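Local atomic coordinates of thiamine-biosynthesis protein ThiS (Geobacter metallireducens GS-15, PDB entry 3CWI), a protein that probably serves as the small ubiquitin-like sulfur carrier that supplies sulfur for building the thiazole ring of thiamine. Residues E33-E38 with L44-F49. Residues are numbered along the deposited sequence; the frame is centred on the assembly and turned at random.
Sequences EYVTVE and LEREAF
Val-37 and Leu-44 face each other at the open end of the hairpin built from strands 36-39 and 42-43. Leu-44 N donates to Val-37 O over 2.9 Å, with an N-H...O angle of 167°. Within this one pair the second link is indirect: a water takes the place of an N-H...O bond, accepting from Val-37 N and donating to Leu-44 O.

Val-37, a beta-branched residue suited to a buried strand, sends its two methyls to different partners. Its CB lies 4.1 Å from Phe-49 CZ. With CG1 anti to the backbone N (chi1 -179°), that methyl reaches Leu-44 CD2 at 4.0 Å, while CG2, beside the backbone N, comes to 3.8 Å from Phe-49 CZ. The side chain thus fills the angle between leucine and phenylalanine, both apolar and both directed at this strand.

Arg-46 spans the wider gap beyond the water. Its CA sits over the centre of the Phe-49 ring, and its chain, extended through chi1 and chi2 and then bent at chi3, runs on past the rim of that ring, so that Phe-49 CE2 lies against one face of the guanidinium and Glu-33 O above the opposite one. NH1 makes a weak, bent hydrogen bond to Val-35 O (3.2 Å, 128°), with Val-35 CG1 at the guanidinium edge. A long, flat cation suits this exposed margin, since it can reach past the ring's rim to backbone carbonyls.

Within the ubiquitin-like fold, strand 36-39 lies between strands 59-63 and 42-43 of the mixed sheet. Val-37 also touches Phe-62 of strand 59-63, whereas Phe-49 packs on Val-20, Thr-21 and Leu-24, so the 44-49 loop joins the sheet to helix 20-26.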
ATOM      1  N   GLU A  33       3.526   2.357 -11.152  1.00 46.17           N
ATOM      2  CA  GLU A  33       2.558   2.319 -12.246  1.00 49.04           C
ATOM      3  C   GLU A  33       2.017   0.909 -12.419  1.00 49.82           C
ATOM      4  O   GLU A  33       0.814   0.709 -12.570  1.00 49.48           O
ATOM      5  CB  GLU A  33       3.206   2.777 -13.556  1.00 53.98           C
ATOM      6  CG  GLU A  33       3.921   4.115 -13.473  1.00 58.25           C
ATOM      7  CD  GLU A  33       5.429   3.963 -13.360  1.00 65.46           C
ATOM      8  OE1 GLU A  33       5.898   3.332 -12.389  1.00 57.50           O
ATOM      9  OE2 GLU A  33       6.144   4.478 -14.249  1.00 64.85           O
ATOM     10  N   TYR A  34       2.916  -0.068 -12.399  1.00 49.68           N
ATOM     11  CA  TYR A  34       2.513  -1.453 -12.549  1.00 51.13           C
ATOM     12  C   TYR A  34       2.925  -2.327 -11.363  1.00 50.67           C
ATOM     13  O   TYR A  34       3.732  -3.253 -11.487  1.00 57.49           O
ATOM     14  CB  TYR A  34       3.044  -2.013 -13.875  1.00 59.80           C
ATOM     15  CG  TYR A  34       2.149  -1.686 -15.063  1.00 66.68           C
ATOM     16  CD1 TYR A  34       1.822  -0.362 -15.375  1.00 66.32           C
ATOM     17  CD2 TYR A  34       1.591  -2.703 -15.845  1.00 70.34           C
ATOM     18  CE1 TYR A  34       0.955  -0.057 -16.434  1.00 70.10           C
ATOM     19  CE2 TYR A  34       0.724  -2.410 -16.911  1.00 72.07           C
ATOM     20  CZ  TYR A  34       0.410  -1.090 -17.197  1.00 72.37           C
ATOM     21  OH  TYR A  34      -0.450  -0.793 -18.236  1.00 66.65           O
ATOM     22  N   VAL A  35       2.369  -1.994 -10.201  1.00 37.50           N
ATOM     23  CA  VAL A  35       2.600  -2.732  -8.963  1.00 31.05           C
ATOM     24  C   VAL A  35       1.206  -3.074  -8.449  1.00 23.68           C
ATOM     25  O   VAL A  35       0.257  -2.333  -8.698  1.00 27.35           O
ATOM     26  CB  VAL A  35       3.345  -1.872  -7.901  1.00 32.85           C
ATOM     27  CG1 VAL A  35       2.536  -0.631  -7.555  1.00 30.87           C
ATOM     28  CG2 VAL A  35       3.604  -2.699  -6.647  1.00 25.71           C
ATOM     29  N   THR A  36       1.068  -4.202  -7.763  1.00 23.64           N
ATOM     30  CA  THR A  36      -0.226  -4.600  -7.222  1.00 26.20           C
ATOM     31  C   THR A  36      -0.210  -4.370  -5.720  1.00 25.02           C
ATOM     32  O   THR A  36       0.748  -4.743  -5.035  1.00 20.81           O
ATOM     33  CB  THR A  36      -0.524  -6.097  -7.473  1.00 27.72           C
ATOM     34  OG1 THR A  36      -0.633  -6.341  -8.881  1.00 30.36           O
ATOM     35  CG2 THR A  36      -1.820  -6.506  -6.782  1.00 21.51           C
ATOM     36  N   VAL A  37      -1.270  -3.762  -5.200  1.00 18.96           N
ATOM     37  CA  VAL A  37      -1.333  -3.492  -3.770  1.00 21.77           C
ATOM     38  C   VAL A  37      -2.380  -4.321  -3.049  1.00 19.00           C
ATOM     39  O   VAL A  37      -3.525  -4.396  -3.480  1.00 17.31           O
ATOM     40  CB  VAL A  37      -1.629  -2.002  -3.496  1.00 21.57           C
ATOM     41  CG1 VAL A  37      -1.654  -1.747  -1.987  1.00 21.36           C
ATOM     42  CG2 VAL A  37      -0.571  -1.127  -4.163  1.00 20.30           C
ATOM     43  N   GLU A  38      -1.974  -4.948  -1.949  1.00 19.48           N
ATOM     44  CA  GLU A  38      -2.889  -5.740  -1.137  1.00 15.28           C
ATOM     45  C   GLU A  38      -3.031  -5.061   0.216  1.00 20.16           C
ATOM     46  O   GLU A  38      -2.042  -4.639   0.814  1.00 17.35           O
ATOM     47  CB  GLU A  38      -2.376  -7.171  -0.942  1.00 22.34           C
ATOM     48  CG  GLU A  38      -2.791  -8.137  -2.043  1.00 48.05           C
ATOM     49  CD  GLU A  38      -2.473  -9.586  -1.709  1.00 53.76           C
ATOM     50  OE1 GLU A  38      -2.928 -10.070  -0.646  1.00 50.93           O
ATOM     51  OE2 GLU A  38      -1.774 -10.242  -2.512  1.00 59.07           O
ATOM     52  N   LEU A  44      -6.299  -4.731  -4.137  1.00 18.56           N
ATOM     53  CA  LEU A  44      -7.019  -3.486  -4.400  1.00 26.02           C
ATOM     54  C   LEU A  44      -7.051  -3.101  -5.870  1.00 24.90           C
ATOM     55  O   LEU A  44      -6.188  -3.500  -6.647  1.00 20.24           O
ATOM     56  CB  LEU A  44      -6.361  -2.343  -3.622  1.00 24.96           C
ATOM     57  CG  LEU A  44      -6.659  -2.123  -2.139  1.00 25.72           C
ATOM     58  CD1 LEU A  44      -6.761  -3.430  -1.389  1.00 41.80           C
ATOM     59  CD2 LEU A  44      -5.560  -1.243  -1.560  1.00 27.07           C
ATOM     60  N   GLU A  45      -8.054  -2.313  -6.246  1.00 27.23           N
ATOM     61  CA  GLU A  45      -8.162  -1.831  -7.618  1.00 25.95           C
ATOM     62  C   GLU A  45      -7.551  -0.438  -7.658  1.00 28.74           C
ATOM     63  O   GLU A  45      -7.903   0.430  -6.856  1.00 23.83           O
ATOM     64  CB  GLU A  45      -9.623  -1.775  -8.058  1.00 30.08           C
ATOM     65  CG  GLU A  45     -10.212  -3.148  -8.293  1.00 48.45           C
ATOM     66  CD  GLU A  45     -11.642  -3.101  -8.787  1.00 64.16           C
ATOM     67  OE1 GLU A  45     -12.136  -4.157  -9.244  1.00 68.70           O
ATOM     68  OE2 GLU A  45     -12.274  -2.021  -8.713  1.00 63.62           O
ATOM     69  N   ARG A  46      -6.629  -0.237  -8.591  1.00 26.28           N
ATOM     70  CA  ARG A  46      -5.941   1.036  -8.742  1.00 32.74           C
ATOM     71  C   ARG A  46      -6.897   2.226  -8.823  1.00 30.93           C
ATOM     72  O   ARG A  46      -6.549   3.336  -8.428  1.00 27.39           O
ATOM     73  CB  ARG A  46      -5.048   0.981  -9.987  1.00 33.75           C
ATOM     74  CG  ARG A  46      -4.294   2.264 -10.312  1.00 40.43           C
ATOM     75  CD  ARG A  46      -3.226   2.004 -11.370  1.00 41.90           C
ATOM     76  NE  ARG A  46      -2.174   1.139 -10.845  1.00 49.27           N
ATOM     77  CZ  ARG A  46      -1.280   1.521  -9.938  1.00 49.92           C
ATOM     78  NH1 ARG A  46      -0.361   0.667  -9.508  1.00 44.82           N
ATOM     79  NH2 ARG A  46      -1.294   2.766  -9.475  1.00 45.70           N
ATOM     80  N   GLU A  47      -8.104   1.984  -9.322  1.00 29.74           N
ATOM     81  CA  GLU A  47      -9.113   3.031  -9.477  1.00 33.90           C
ATOM     82  C   GLU A  47      -9.573   3.606  -8.135  1.00 33.96           C
ATOM     83  O   GLU A  47     -10.021   4.754  -8.057  1.00 32.17           O
ATOM     84  CB  GLU A  47     -10.327   2.467 -10.220  1.00 42.61           C
ATOM     85  CG  GLU A  47     -11.196   3.506 -10.904  1.00 53.96           C
ATOM     86  CD  GLU A  47     -10.541   4.082 -12.146  1.00 67.88           C
ATOM     87  OE1 GLU A  47     -11.138   4.981 -12.774  1.00 70.79           O
ATOM     88  OE2 GLU A  47      -9.427   3.632 -12.495  1.00 72.06           O
ATOM     89  N   ALA A  48      -9.458   2.808  -7.080  1.00 26.39           N
ATOM     90  CA  ALA A  48      -9.890   3.231  -5.755  1.00 31.67           C
ATOM     91  C   ALA A  48      -8.745   3.615  -4.812  1.00 25.41           C
ATOM     92  O   ALA A  48      -8.949   3.746  -3.603  1.00 25.16           O
ATOM     93  CB  ALA A  48     -10.727   2.127  -5.117  1.00 24.01           C
ATOM     94  N   PHE A  49      -7.551   3.796  -5.359  1.00 23.73           N
ATOM     95  CA  PHE A  49      -6.398   4.160  -4.545  1.00 25.13           C
ATOM     96  C   PHE A  49      -6.594   5.470  -3.783  1.00 24.45           C
ATOM     97  O   PHE A  49      -6.143   5.596  -2.645  1.00 20.50           O
ATOM     98  CB  PHE A  49      -5.140   4.245  -5.417  1.00 26.20           C
ATOM     99  CG  PHE A  49      -4.502   2.912  -5.711  1.00 25.49           C
ATOM    100  CD1 PHE A  49      -5.147   1.722  -5.392  1.00 23.95           C
ATOM    101  CD2 PHE A  49      -3.251   2.849  -6.319  1.00 23.19           C
ATOM    102  CE1 PHE A  49      -4.560   0.487  -5.678  1.00 20.80           C
ATOM    103  CE2 PHE A  49      -2.653   1.619  -6.611  1.00 25.15           C
ATOM    104  CZ  PHE A  49      -3.314   0.439  -6.286  1.00 19.78           C
TER
HETATM  105  O   HOH W   1      -3.421  -3.035  -6.836  1.00 24.80           O